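Local structure of ancylostoma secreted protein 1 (Necator americanus, 3NT8) at residues R49-G54 and G61-A66; A100-S105 and L146-N151; D138-G143 and N185-E190. The protein is a secreted hookworm protein of two CAP domains, probably associated with the transition of infective larvae to parasitism. All coordinates share one frame; numbering follows the deposited sequence.

In the fold
All three contacts lie in the N-terminal half of the chain, in the first of its two CAP domains. The centres of contact 1 and contact 2 are about 20 Å apart. Contact 3 has its centre about 14 Å from that of contact 1 and about 15 Å from that of contact 2. Contact 1 closes first, joining the end of helix 34-52 to the loop before strand 66-67. Contacts 2 and 3 then interleave along the chain, in the order 100-105, 138-143, 146-151 and 185-190. Helix 147-153 links them: it meets outer strand 100-107 in contact 2, and its neighbours include Leu-63 of contact 1 and Met-188 of contact 3.

Contact 1. Residues R49-G54 and G61-A66; sequences RRVAKG and GKLNPA
Ala-52 and Ala-66 join the last turn of helix 34-52 to the loop that returns beside it. The backbone N of Ala-66 donates to Ala-52 O at 2.9 Å. Beside this bond the two methyl groups meet, Ala-52 CB to Ala-66 CB, at 4.2 Å. Ala-52 O also touches Pro-65 CB at 3.4 Å.

One residue earlier, Val-51 O receives the CA-H of Pro-65, with 3.3 Å between Val-51 O and Pro-65 CA. A water bonds to both Val-51 O and Leu-63 O and so bridges the two backbones. Gly-54 N bonds back to Val-51 O within the last turn. Gly-54 has positive phi and ends the helix in a Schellman motif. The ring of Pro-65 lies close beside it, with Pro-65 CD 4.2 Å from Gly-54 CA.

The side chain of Lys-62 runs past Gly-54 O. Lys-62 CB lies 3.9 Å from Gly-54 O, and CG and CD stay almost as near. The bend at chi2 (-72°) keeps this part of the chain beside the carbonyl. At the tip, NZ forms a salt bridge with Asp-57 and a hydrogen bond with Leu-55 O. Arg-50 comes near the same amine, but its own NE pairs with Glu-56.

On the inner side, Val-51 CG2 packs on Leu-63 CD1 at 4.2 Å. Val-51 and Ala-66 rest on Trp-189, while Val-51 and Leu-63 also reach helix 147-153. The loop thus folds back over the end of helix 34-52 and leads into strand 66-67.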
ATOM      1  N   ARG A  49      19.032   4.677   4.442  1.00 15.84           N
ATOM      2  CA  ARG A  49      20.066   3.657   4.513  1.00 15.97           C
ATOM      3  C   ARG A  49      20.421   3.438   5.967  1.00 16.50           C
ATOM      4  O   ARG A  49      20.644   2.309   6.348  1.00 16.36           O
ATOM      5  CB  ARG A  49      21.303   4.052   3.710  1.00 16.16           C
ATOM      6  CG  ARG A  49      22.406   2.997   3.693  1.00 17.80           C
ATOM      7  CD  ARG A  49      23.558   3.466   2.842  1.00 16.76           C
ATOM      8  NE  ARG A  49      23.403   2.972   1.472  1.00 18.44           N
ATOM      9  CZ  ARG A  49      23.253   3.734   0.387  1.00 18.95           C
ATOM     10  NH1 ARG A  49      23.236   5.055   0.464  1.00 19.43           N
ATOM     11  NH2 ARG A  49      23.138   3.161  -0.789  1.00 13.78           N
ATOM     12  N   ARG A  50      20.471   4.531   6.748  1.00 15.76           N
ATOM     13  CA  ARG A  50      20.608   4.449   8.177  1.00 16.32           C
ATOM     14  C   ARG A  50      19.549   3.608   8.832  1.00 16.52           C
ATOM     15  O   ARG A  50      19.870   2.867   9.756  1.00 18.84           O
ATOM     16  CB  ARG A  50      20.713   5.809   8.855  1.00 15.45           C
ATOM     17  CG  ARG A  50      22.004   6.555   8.575  1.00 17.51           C
ATOM     18  CD  ARG A  50      22.104   7.774   9.422  1.00 22.18           C
ATOM     19  NE  ARG A  50      22.188   7.520  10.877  1.00 29.94           N
ATOM     20  CZ  ARG A  50      23.287   7.157  11.591  1.00 35.99           C
ATOM     21  NH1 ARG A  50      24.469   6.908  11.016  1.00 38.21           N
ATOM     22  NH2 ARG A  50      23.207   7.012  12.931  1.00 37.16           N
ATOM     23  N   VAL A  51      18.306   3.706   8.395  1.00 17.39           N
ATOM     24  CA  VAL A  51      17.227   2.927   8.965  1.00 16.72           C
ATOM     25  C   VAL A  51      17.390   1.484   8.608  1.00 17.95           C
ATOM     26  O   VAL A  51      17.350   0.590   9.497  1.00 19.63           O
ATOM     27  CB  VAL A  51      15.836   3.421   8.482  1.00 18.13           C
ATOM     28  CG1 VAL A  51      14.704   2.497   9.038  1.00 12.21           C
ATOM     29  CG2 VAL A  51      15.601   4.855   8.911  1.00 18.21           C
ATOM     30  N   ALA A  52      17.545   1.241   7.307  1.00 18.83           N
ATOM     31  CA  ALA A  52      17.777  -0.084   6.766  1.00 19.23           C
ATOM     32  C   ALA A  52      18.840  -0.846   7.529  1.00 19.52           C
ATOM     33  O   ALA A  52      18.611  -2.006   7.839  1.00 18.58           O
ATOM     34  CB  ALA A  52      18.115  -0.013   5.341  1.00 19.11           C
ATOM     35  N   LYS A  53      19.979  -0.181   7.799  1.00 20.80           N
ATOM     36  CA  LYS A  53      21.157  -0.724   8.533  1.00 22.10           C
ATOM     37  C   LYS A  53      20.951  -0.860  10.059  1.00 22.73           C
ATOM     38  O   LYS A  53      21.753  -1.516  10.733  1.00 24.02           O
ATOM     39  CB  LYS A  53      22.389   0.129   8.263  1.00 22.94           C
ATOM     40  CG  LYS A  53      22.927  -0.043   6.871  1.00 24.73           C
ATOM     41  CD  LYS A  53      24.408   0.278   6.761  1.00 28.14           C
ATOM     42  CE  LYS A  53      24.998  -0.210   5.395  1.00 26.89           C
ATOM     43  NZ  LYS A  53      26.211   0.612   5.034  1.00 32.69           N
ATOM     44  N   GLY A  54      19.825  -0.341  10.567  1.00 22.70           N
ATOM     45  CA  GLY A  54      19.502  -0.395  11.988  1.00 23.97           C
ATOM     46  C   GLY A  54      20.306   0.605  12.797  1.00 25.29           C
ATOM     47  O   GLY A  54      20.551   0.363  13.965  1.00 26.11           O
ATOM     48  N   GLY A  61      15.566   3.739  21.688  1.00 25.01           N
ATOM     49  CA  GLY A  61      16.773   2.997  21.345  1.00 21.87           C
ATOM     50  C   GLY A  61      17.041   3.267  19.869  1.00 20.33           C
ATOM     51  O   GLY A  61      17.024   4.424  19.493  1.00 19.62           O
ATOM     52  N   LYS A  62      17.259   2.216  19.074  1.00 18.45           N
ATOM     53  CA  LYS A  62      17.389   2.298  17.631  1.00 17.53           C
ATOM     54  C   LYS A  62      16.148   1.825  16.928  1.00 19.19           C
ATOM     55  O   LYS A  62      15.495   0.836  17.364  1.00 18.60           O
ATOM     56  CB  LYS A  62      18.568   1.444  17.117  1.00 18.35           C
ATOM     57  CG  LYS A  62      19.937   1.872  17.591  1.00 14.31           C
ATOM     58  CD  LYS A  62      20.374   3.174  16.898  1.00 13.31           C
ATOM     59  CE  LYS A  62      21.759   3.538  17.385  1.00 12.89           C
ATOM     60  NZ  LYS A  62      22.185   4.738  16.728  1.00 16.38           N
ATOM     61  N   LEU A  63      15.849   2.463  15.784  1.00 18.74           N
ATOM     62  CA  LEU A  63      14.814   1.947  14.905  1.00 17.83           C
ATOM     63  C   LEU A  63      15.158   0.591  14.399  1.00 18.65           C
ATOM     64  O   LEU A  63      16.336   0.313  14.122  1.00 19.57           O
ATOM     65  CB  LEU A  63      14.613   2.876  13.704  1.00 17.49           C
ATOM     66  CG  LEU A  63      14.034   4.246  14.051  1.00 17.71           C
ATOM     67  CD1 LEU A  63      14.073   5.201  12.856  1.00 15.77           C
ATOM     68  CD2 LEU A  63      12.610   4.109  14.577  1.00 15.45           C
ATOM     69  N   ASN A  64      14.136  -0.239  14.171  1.00 19.00           N
ATOM     70  CA  ASN A  64      14.367  -1.522  13.529  1.00 19.41           C
ATOM     71  C   ASN A  64      15.024  -1.415  12.149  1.00 18.86           C
ATOM     72  O   ASN A  64      14.650  -0.550  11.375  1.00 19.59           O
ATOM     73  CB  ASN A  64      13.041  -2.290  13.359  1.00 18.93           C
ATOM     74  CG  ASN A  64      12.462  -2.732  14.661  1.00 18.98           C
ATOM     75  OD1 ASN A  64      13.197  -3.270  15.495  1.00 19.06           O
ATOM     76  ND2 ASN A  64      11.125  -2.480  14.874  1.00  9.16           N
ATOM     77  N   PRO A  65      15.963  -2.336  11.816  1.00 19.70           N
ATOM     78  CA  PRO A  65      16.517  -2.456  10.449  1.00 19.36           C
ATOM     79  C   PRO A  65      15.447  -2.815   9.422  1.00 20.00           C
ATOM     80  O   PRO A  65      14.411  -3.370   9.792  1.00 20.40           O
ATOM     81  CB  PRO A  65      17.471  -3.643  10.565  1.00 19.60           C
ATOM     82  CG  PRO A  65      16.960  -4.440  11.740  1.00 18.89           C
ATOM     83  CD  PRO A  65      16.593  -3.326  12.713  1.00 19.04           C
ATOM     84  N   ALA A  66      15.738  -2.555   8.142  1.00 19.88           N
ATOM     85  CA  ALA A  66      14.752  -2.696   7.108  1.00 19.89           C
ATOM     86  C   ALA A  66      15.173  -3.592   5.957  1.00 20.35           C
ATOM     87  O   ALA A  66      16.233  -3.383   5.350  1.00 21.17           O
ATOM     88  CB  ALA A  66      14.356  -1.327   6.565  1.00 19.81           C
TER
HETATM   89  O   HOH W   1      17.551   2.029  12.300  1.00 19.18           O

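Contact 2. Residues A100-S105 and L146-N151; sequences AQNTMS and LFAFSN
Asn-102 of the strand and Asn-151 of the helix meet through their side-chain amides. Asn-151 ND2 donates to Asn-102 OD1 at 2.9 Å, nearly straight at 168°. The acceptor lies in the amide plane of Asn-151, but the donor sits well above the carbonyl plane of Asn-102. The two amide planes are 59° apart.

The other end of the Asn-102 amide is also used. Asn-102 ND2 donates to Ala-148 O of the helix backbone at 3.0 Å, tilted slightly from the carbonyl plane, and makes a weak bond to Tyr-177 OH. Bonds from both ends hold this buried amide in a fixed rotation.

Asn-151 OD1 touches Ala-100 CB at 3.4 Å. Asn-151 ND2 also lies 3.7 Å above one face of the Phe-147 ring, toward the rim. Phe-147 has CG anti to its backbone N (chi1 179°), which swings the ring toward the strand. There its edge, at CE2, meets Gln-101 O at 3.5 Å.

Around these groups, Trp-126 of helix 119-127 packs on Asn-102 and Ala-148, and Tyr-182 meets the Phe-147 ring. Within the helix turn, Ser-150 OG bonds to Phe-147 O. Strand 170-177 pairs with strand 100-107.

The arrangement belongs to the CAP fold, an alpha-beta-alpha sandwich. Gln-101 and Asn-102 probably occupy the place of the Glu-Asn pair in the family's Gly-Glu-Asn motif, with Ala-100 at the glycine.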
ATOM      1  N   ALA A 100       2.149  11.429  -2.391  1.00 20.45           N
ATOM      2  CA  ALA A 100       2.016  12.008  -1.064  1.00 19.18           C
ATOM      3  C   ALA A 100       2.897  13.290  -0.996  1.00 18.20           C
ATOM      4  O   ALA A 100       3.837  13.440  -1.740  1.00 15.20           O
ATOM      5  CB  ALA A 100       2.435  10.987  -0.034  1.00 19.76           C
ATOM      6  N   GLN A 101       2.567  14.202  -0.107  1.00 17.69           N
ATOM      7  CA  GLN A 101       3.253  15.457  -0.044  1.00 19.21           C
ATOM      8  C   GLN A 101       3.678  15.856   1.369  1.00 19.22           C
ATOM      9  O   GLN A 101       2.934  15.719   2.303  1.00 20.02           O
ATOM     10  CB  GLN A 101       2.374  16.577  -0.646  1.00 20.04           C
ATOM     11  CG  GLN A 101       3.006  17.957  -0.603  1.00 22.36           C
ATOM     12  CD  GLN A 101       2.153  19.000  -1.308  1.00 25.31           C
ATOM     13  OE1 GLN A 101       0.973  18.776  -1.611  1.00 31.86           O
ATOM     14  NE2 GLN A 101       2.723  20.137  -1.526  1.00 27.72           N
ATOM     15  N   ASN A 102       4.894  16.379   1.458  1.00 19.67           N
ATOM     16  CA  ASN A 102       5.456  16.974   2.634  1.00 19.98           C
ATOM     17  C   ASN A 102       5.669  18.467   2.372  1.00 20.90           C
ATOM     18  O   ASN A 102       6.139  18.850   1.299  1.00 20.69           O
ATOM     19  CB  ASN A 102       6.805  16.326   2.927  1.00 19.69           C
ATOM     20  CG  ASN A 102       6.718  15.160   3.900  1.00 17.68           C
ATOM     21  OD1 ASN A 102       5.676  14.875   4.449  1.00 20.64           O
ATOM     22  ND2 ASN A 102       7.838  14.466   4.090  1.00 14.74           N
ATOM     23  N   THR A 103       5.351  19.300   3.357  1.00 22.59           N
ATOM     24  CA  THR A 103       5.345  20.745   3.164  1.00 25.20           C
ATOM     25  C   THR A 103       5.782  21.515   4.435  1.00 25.44           C
ATOM     26  O   THR A 103       5.552  21.066   5.607  1.00 25.30           O
ATOM     27  CB  THR A 103       3.936  21.264   2.653  1.00 26.69           C
ATOM     28  OG1 THR A 103       4.069  22.635   2.289  1.00 32.54           O
ATOM     29  CG2 THR A 103       2.876  21.155   3.747  1.00 27.71           C
ATOM     30  N   MET A 104       6.446  22.647   4.187  1.00 24.57           N
ATOM     31  CA  MET A 104       6.997  23.468   5.266  1.00 25.08           C
ATOM     32  C   MET A 104       7.002  24.911   4.814  1.00 25.02           C
ATOM     33  O   MET A 104       7.369  25.222   3.682  1.00 23.95           O
ATOM     34  CB  MET A 104       8.426  23.062   5.614  1.00 24.14           C
ATOM     35  CG  MET A 104       9.047  23.840   6.674  1.00 25.62           C
ATOM     36  SD  MET A 104       8.249  23.471   8.197  1.00 40.14           S
ATOM     37  CE  MET A 104       9.369  24.445   9.230  1.00 39.60           C
ATOM     38  N   SER A 105       6.632  25.783   5.734  1.00 25.84           N
ATOM     39  CA  SER A 105       6.593  27.203   5.440  1.00 27.23           C
ATOM     40  C   SER A 105       7.511  27.979   6.388  1.00 26.45           C
ATOM     41  O   SER A 105       7.483  27.776   7.603  1.00 26.14           O
ATOM     42  CB  SER A 105       5.149  27.716   5.482  1.00 29.07           C
ATOM     43  OG  SER A 105       5.116  29.116   5.197  1.00 32.11           O
ATOM     44  N   LEU A 146       3.989  11.387  13.130  1.00 21.45           N
ATOM     45  CA  LEU A 146       4.894  10.684  12.182  1.00 18.83           C
ATOM     46  C   LEU A 146       4.569  10.994  10.715  1.00 17.84           C
ATOM     47  O   LEU A 146       5.150  10.411   9.769  1.00 17.89           O
ATOM     48  CB  LEU A 146       4.831   9.153  12.448  1.00 19.12           C
ATOM     49  CG  LEU A 146       5.374   8.693  13.823  1.00 19.99           C
ATOM     50  CD1 LEU A 146       4.931   7.272  14.157  1.00 21.83           C
ATOM     51  CD2 LEU A 146       6.838   8.827  14.027  1.00 16.12           C
ATOM     52  N   PHE A 147       3.612  11.881  10.476  1.00 17.63           N
ATOM     53  CA  PHE A 147       3.188  12.111   9.101  1.00 16.00           C
ATOM     54  C   PHE A 147       4.341  12.373   8.153  1.00 16.86           C
ATOM     55  O   PHE A 147       4.455  11.750   7.085  1.00 17.92           O
ATOM     56  CB  PHE A 147       2.250  13.287   9.011  1.00 17.33           C
ATOM     57  CG  PHE A 147       1.794  13.572   7.599  1.00 17.29           C
ATOM     58  CD1 PHE A 147       0.809  12.787   6.989  1.00 19.80           C
ATOM     59  CD2 PHE A 147       2.372  14.599   6.872  1.00 19.27           C
ATOM     60  CE1 PHE A 147       0.396  13.030   5.673  1.00 20.53           C
ATOM     61  CE2 PHE A 147       1.950  14.853   5.542  1.00 17.79           C
ATOM     62  CZ  PHE A 147       0.990  14.052   4.957  1.00 18.64           C
ATOM     63  N   ALA A 148       5.161  13.346   8.503  1.00 15.05           N
ATOM     64  CA  ALA A 148       6.201  13.802   7.644  1.00 15.91           C
ATOM     65  C   ALA A 148       7.352  12.776   7.549  1.00 15.76           C
ATOM     66  O   ALA A 148       7.894  12.598   6.490  1.00 17.17           O
ATOM     67  CB  ALA A 148       6.690  15.215   8.133  1.00 16.19           C
ATOM     68  N   PHE A 149       7.653  12.080   8.645  1.00 16.35           N
ATOM     69  CA  PHE A 149       8.644  11.016   8.684  1.00 16.72           C
ATOM     70  C   PHE A 149       8.249   9.814   7.849  1.00 15.93           C
ATOM     71  O   PHE A 149       9.113   9.282   7.175  1.00 15.94           O
ATOM     72  CB  PHE A 149       8.945  10.612  10.148  1.00 18.23           C
ATOM     73  CG  PHE A 149       9.767   9.320  10.301  1.00 19.13           C
ATOM     74  CD1 PHE A 149      11.152   9.350  10.191  1.00 20.10           C
ATOM     75  CD2 PHE A 149       9.146   8.087  10.573  1.00 19.76           C
ATOM     76  CE1 PHE A 149      11.932   8.177  10.335  1.00 20.31           C
ATOM     77  CE2 PHE A 149       9.908   6.882  10.739  1.00 18.16           C
ATOM     78  CZ  PHE A 149      11.300   6.923  10.609  1.00 20.38           C
ATOM     79  N   SER A 150       6.967   9.438   7.853  1.00 14.68           N
ATOM     80  CA  SER A 150       6.417   8.306   7.095  1.00 15.09           C
ATOM     81  C   SER A 150       6.602   8.383   5.584  1.00 15.61           C
ATOM     82  O   SER A 150       7.001   7.380   4.976  1.00 16.88           O
ATOM     83  CB  SER A 150       4.950   8.036   7.472  1.00 13.60           C
ATOM     84  OG  SER A 150       4.026   8.939   6.879  1.00 16.58           O
ATOM     85  N   ASN A 151       6.395   9.571   4.993  1.00 15.41           N
ATOM     86  CA  ASN A 151       6.691   9.821   3.584  1.00 14.53           C
ATOM     87  C   ASN A 151       8.157   9.724   3.253  1.00 14.88           C
ATOM     88  O   ASN A 151       8.501   9.217   2.205  1.00 13.93           O
ATOM     89  CB  ASN A 151       6.133  11.177   3.037  1.00 15.32           C
ATOM     90  CG  ASN A 151       4.632  11.299   3.237  1.00 14.91           C
ATOM     91  OD1 ASN A 151       3.923  10.350   2.985  1.00 17.74           O
ATOM     92  ND2 ASN A 151       4.165  12.445   3.767  1.00 17.09           N
TER

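Contact 3. Residues D138-G143 and N185-E190; sequences DNKYTG and NQPMWE
The indole of Trp-189 carries the side chain of Asn-139 on one face. Asn-139 CB stands 3.9 Å from the centroid of the six-membered ring of Trp-189, a CH-pi contact, and the amide is stacked on the indole with the planes 15° apart. Asn-139 ND2 lies over the same face, near NE1 and CD1, and donates to Trp-189 O at 3.0 Å, from above the carbonyl plane. It also bonds to Thr-191 OG1, while Asn-139 OD1 accepts from Asn-64 ND2. These three bonds leave the buried amide little freedom to turn. The indole NE1 makes a weak bond to Asn-64 O.

The Tyr-141 ring has Gly-143 N over one face, toward the rim. Met-188 SD comes to its edge, 4.4 Å from Tyr-141 CD1. The Met-188 chain folds at chi3 (-70°), which brings Met-188 CE to within 3.4 Å of Asn-139 O.

The backbones between these groups run antiparallel. Met-188 N bonds to Asn-139 O at 2.8 Å, and Tyr-141 N to Gln-186 O at 2.9 Å. They flank Lys-140 and Pro-187, a non-hydrogen-bonded pair. Further along, Asn-185 N bonds to Tyr-141 O. The extended Lys-140 chain passes Asn-185 O, with Lys-140 CD 3.3 Å away, and its NZ forms a salt bridge with Asp-138.

A single antiparallel beta bridge thus joins two long loops, one before helix 147-153 and one after strand 170-177. From it Met-188 and Trp-189 pack on helix 147-153 of the CAP domain.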
ATOM      1  N   ASP A 138       6.131  -2.737  15.349  1.00 27.27           N
ATOM      2  CA  ASP A 138       6.081  -3.287  13.996  1.00 24.93           C
ATOM      3  C   ASP A 138       6.352  -2.184  12.897  1.00 24.25           C
ATOM      4  O   ASP A 138       6.151  -2.410  11.711  1.00 22.12           O
ATOM      5  CB  ASP A 138       4.746  -3.979  13.743  1.00 26.13           C
ATOM      6  CG  ASP A 138       4.469  -5.147  14.706  1.00 28.28           C
ATOM      7  OD1 ASP A 138       5.439  -5.760  15.239  1.00 27.05           O
ATOM      8  OD2 ASP A 138       3.259  -5.453  14.901  1.00 29.04           O
ATOM      9  N   ASN A 139       6.854  -1.022  13.331  1.00 23.00           N
ATOM     10  CA  ASN A 139       7.120   0.117  12.480  1.00 22.32           C
ATOM     11  C   ASN A 139       5.828   0.626  11.861  1.00 22.77           C
ATOM     12  O   ASN A 139       5.840   1.219  10.772  1.00 20.38           O
ATOM     13  CB  ASN A 139       8.189  -0.206  11.422  1.00 22.85           C
ATOM     14  CG  ASN A 139       9.267  -1.180  11.935  1.00 20.67           C
ATOM     15  OD1 ASN A 139       9.870  -0.991  12.992  1.00 21.66           O
ATOM     16  ND2 ASN A 139       9.479  -2.241  11.186  1.00 19.14           N
ATOM     17  N   LYS A 140       4.705   0.370  12.554  1.00 21.75           N
ATOM     18  CA  LYS A 140       3.398   0.731  11.986  1.00 23.74           C
ATOM     19  C   LYS A 140       3.101   2.180  12.142  1.00 24.00           C
ATOM     20  O   LYS A 140       3.427   2.763  13.197  1.00 25.05           O
ATOM     21  CB  LYS A 140       2.238  -0.121  12.546  1.00 23.54           C
ATOM     22  CG  LYS A 140       2.312  -1.576  12.091  1.00 23.95           C
ATOM     23  CD  LYS A 140       1.298  -2.499  12.741  1.00 28.67           C
ATOM     24  CE  LYS A 140       1.318  -3.832  11.964  1.00 30.20           C
ATOM     25  NZ  LYS A 140       0.463  -4.803  12.730  1.00 37.34           N
ATOM     26  N   TYR A 141       2.468   2.764  11.118  1.00 24.37           N
ATOM     27  CA  TYR A 141       2.030   4.181  11.193  1.00 25.13           C
ATOM     28  C   TYR A 141       0.806   4.275  12.089  1.00 26.18           C
ATOM     29  O   TYR A 141      -0.203   3.566  11.871  1.00 26.36           O
ATOM     30  CB  TYR A 141       1.653   4.765   9.817  1.00 22.23           C
ATOM     31  CG  TYR A 141       1.332   6.249   9.886  1.00 22.61           C
ATOM     32  CD1 TYR A 141       2.365   7.211   9.848  1.00 21.09           C
ATOM     33  CD2 TYR A 141       0.018   6.703   9.975  1.00 19.03           C
ATOM     34  CE1 TYR A 141       2.085   8.600   9.906  1.00 24.21           C
ATOM     35  CE2 TYR A 141      -0.291   8.066  10.056  1.00 19.84           C
ATOM     36  CZ  TYR A 141       0.754   8.997  10.032  1.00 23.63           C
ATOM     37  OH  TYR A 141       0.497  10.311  10.053  1.00 25.63           O
ATOM     38  N   THR A 142       0.872   5.189  13.057  1.00 28.58           N
ATOM     39  CA  THR A 142      -0.249   5.431  13.981  1.00 29.67           C
ATOM     40  C   THR A 142      -0.483   6.936  14.107  1.00 30.99           C
ATOM     41  O   THR A 142      -1.373   7.377  14.855  1.00 32.33           O
ATOM     42  CB  THR A 142      -0.012   4.824  15.383  1.00 29.01           C
ATOM     43  OG1 THR A 142       1.308   5.155  15.842  1.00 30.84           O
ATOM     44  CG2 THR A 142      -0.233   3.318  15.383  1.00 29.81           C
ATOM     45  N   GLY A 143       0.290   7.713  13.356  1.00 30.39           N
ATOM     46  CA  GLY A 143       0.192   9.158  13.420  1.00 31.32           C
ATOM     47  C   GLY A 143       0.990   9.594  14.617  1.00 31.91           C
ATOM     48  O   GLY A 143       2.217   9.387  14.649  1.00 32.42           O
ATOM     49  N   ASN A 185      -1.973   1.957  10.736  1.00 27.38           N
ATOM     50  CA  ASN A 185      -1.559   0.594  11.055  1.00 27.89           C
ATOM     51  C   ASN A 185      -0.769  -0.174   9.968  1.00 27.31           C
ATOM     52  O   ASN A 185      -0.476  -1.382  10.148  1.00 26.25           O
ATOM     53  CB  ASN A 185      -2.777  -0.238  11.551  1.00 28.05           C
ATOM     54  CG  ASN A 185      -3.325   0.280  12.908  1.00 31.28           C
ATOM     55  OD1 ASN A 185      -4.512   0.517  13.046  1.00 35.26           O
ATOM     56  ND2 ASN A 185      -2.445   0.478  13.881  1.00 29.98           N
ATOM     57  N   GLN A 186      -0.486   0.493   8.835  1.00 25.57           N
ATOM     58  CA  GLN A 186       0.382  -0.084   7.769  1.00 24.95           C
ATOM     59  C   GLN A 186       1.845   0.152   8.162  1.00 25.04           C
ATOM     60  O   GLN A 186       2.175   1.237   8.633  1.00 24.99           O
ATOM     61  CB  GLN A 186       0.115   0.596   6.427  1.00 25.35           C
ATOM     62  CG  GLN A 186       1.158   0.316   5.301  1.00 26.36           C
ATOM     63  CD  GLN A 186       0.862   1.099   4.022  1.00 30.81           C
ATOM     64  OE1 GLN A 186       1.124   2.319   3.968  1.00 33.86           O
ATOM     65  NE2 GLN A 186       0.302   0.429   3.004  1.00 25.92           N
ATOM     66  N   PRO A 187       2.703  -0.874   8.029  1.00 24.92           N
ATOM     67  CA  PRO A 187       4.105  -0.726   8.391  1.00 24.61           C
ATOM     68  C   PRO A 187       4.831   0.188   7.427  1.00 22.82           C
ATOM     69  O   PRO A 187       4.684   0.075   6.198  1.00 24.15           O
ATOM     70  CB  PRO A 187       4.660  -2.141   8.336  1.00 24.41           C
ATOM     71  CG  PRO A 187       3.599  -2.954   7.565  1.00 26.53           C
ATOM     72  CD  PRO A 187       2.312  -2.284   7.873  1.00 25.26           C
ATOM     73  N   MET A 188       5.578   1.122   8.002  1.00 21.00           N
ATOM     74  CA  MET A 188       6.380   2.049   7.191  1.00 20.22           C
ATOM     75  C   MET A 188       7.455   1.247   6.458  1.00 19.65           C
ATOM     76  O   MET A 188       7.784   1.564   5.317  1.00 19.99           O
ATOM     77  CB  MET A 188       6.963   3.148   8.056  1.00 19.95           C
ATOM     78  CG  MET A 188       5.892   4.117   8.480  1.00 17.59           C
ATOM     79  SD  MET A 188       6.374   5.441   9.551  1.00 22.14           S
ATOM     80  CE  MET A 188       6.689   4.518  11.068  1.00 11.71           C
ATOM     81  N   TRP A 189       7.923   0.162   7.102  1.00 18.68           N
ATOM     82  CA  TRP A 189       8.889  -0.768   6.495  1.00 18.84           C
ATOM     83  C   TRP A 189       8.799  -2.102   7.252  1.00 20.07           C
ATOM     84  O   TRP A 189       8.300  -2.189   8.414  1.00 18.72           O
ATOM     85  CB  TRP A 189      10.369  -0.185   6.522  1.00 16.85           C
ATOM     86  CG  TRP A 189      10.944  -0.066   7.942  1.00 17.58           C
ATOM     87  CD1 TRP A 189      11.645  -1.039   8.651  1.00 18.54           C
ATOM     88  CD2 TRP A 189      10.885   1.077   8.815  1.00 16.78           C
ATOM     89  NE1 TRP A 189      12.038  -0.554   9.884  1.00 15.25           N
ATOM     90  CE2 TRP A 189      11.586   0.740  10.009  1.00 17.77           C
ATOM     91  CE3 TRP A 189      10.337   2.359   8.697  1.00 13.46           C
ATOM     92  CZ2 TRP A 189      11.683   1.618  11.089  1.00 17.08           C
ATOM     93  CZ3 TRP A 189      10.476   3.242   9.762  1.00 17.17           C
ATOM     94  CH2 TRP A 189      11.115   2.854  10.958  1.00 17.16           C
ATOM     95  N   GLU A 190       9.368  -3.139   6.647  1.00 21.94           N
ATOM     96  CA  GLU A 190       9.366  -4.447   7.308  1.00 23.48           C
ATOM     97  C   GLU A 190      10.664  -4.682   7.995  1.00 21.83           C
ATOM     98  O   GLU A 190      11.720  -4.443   7.444  1.00 22.38           O
ATOM     99  CB  GLU A 190       9.045  -5.557   6.303  1.00 24.33           C
ATOM    100  CG  GLU A 190       7.551  -5.562   5.910  1.00 30.78           C
ATOM    101  CD  GLU A 190       7.156  -6.729   5.020  1.00 34.41           C
ATOM    102  OE1 GLU A 190       7.857  -7.012   4.016  1.00 36.95           O
ATOM    103  OE2 GLU A 190       6.113  -7.347   5.334  1.00 39.00           O
TER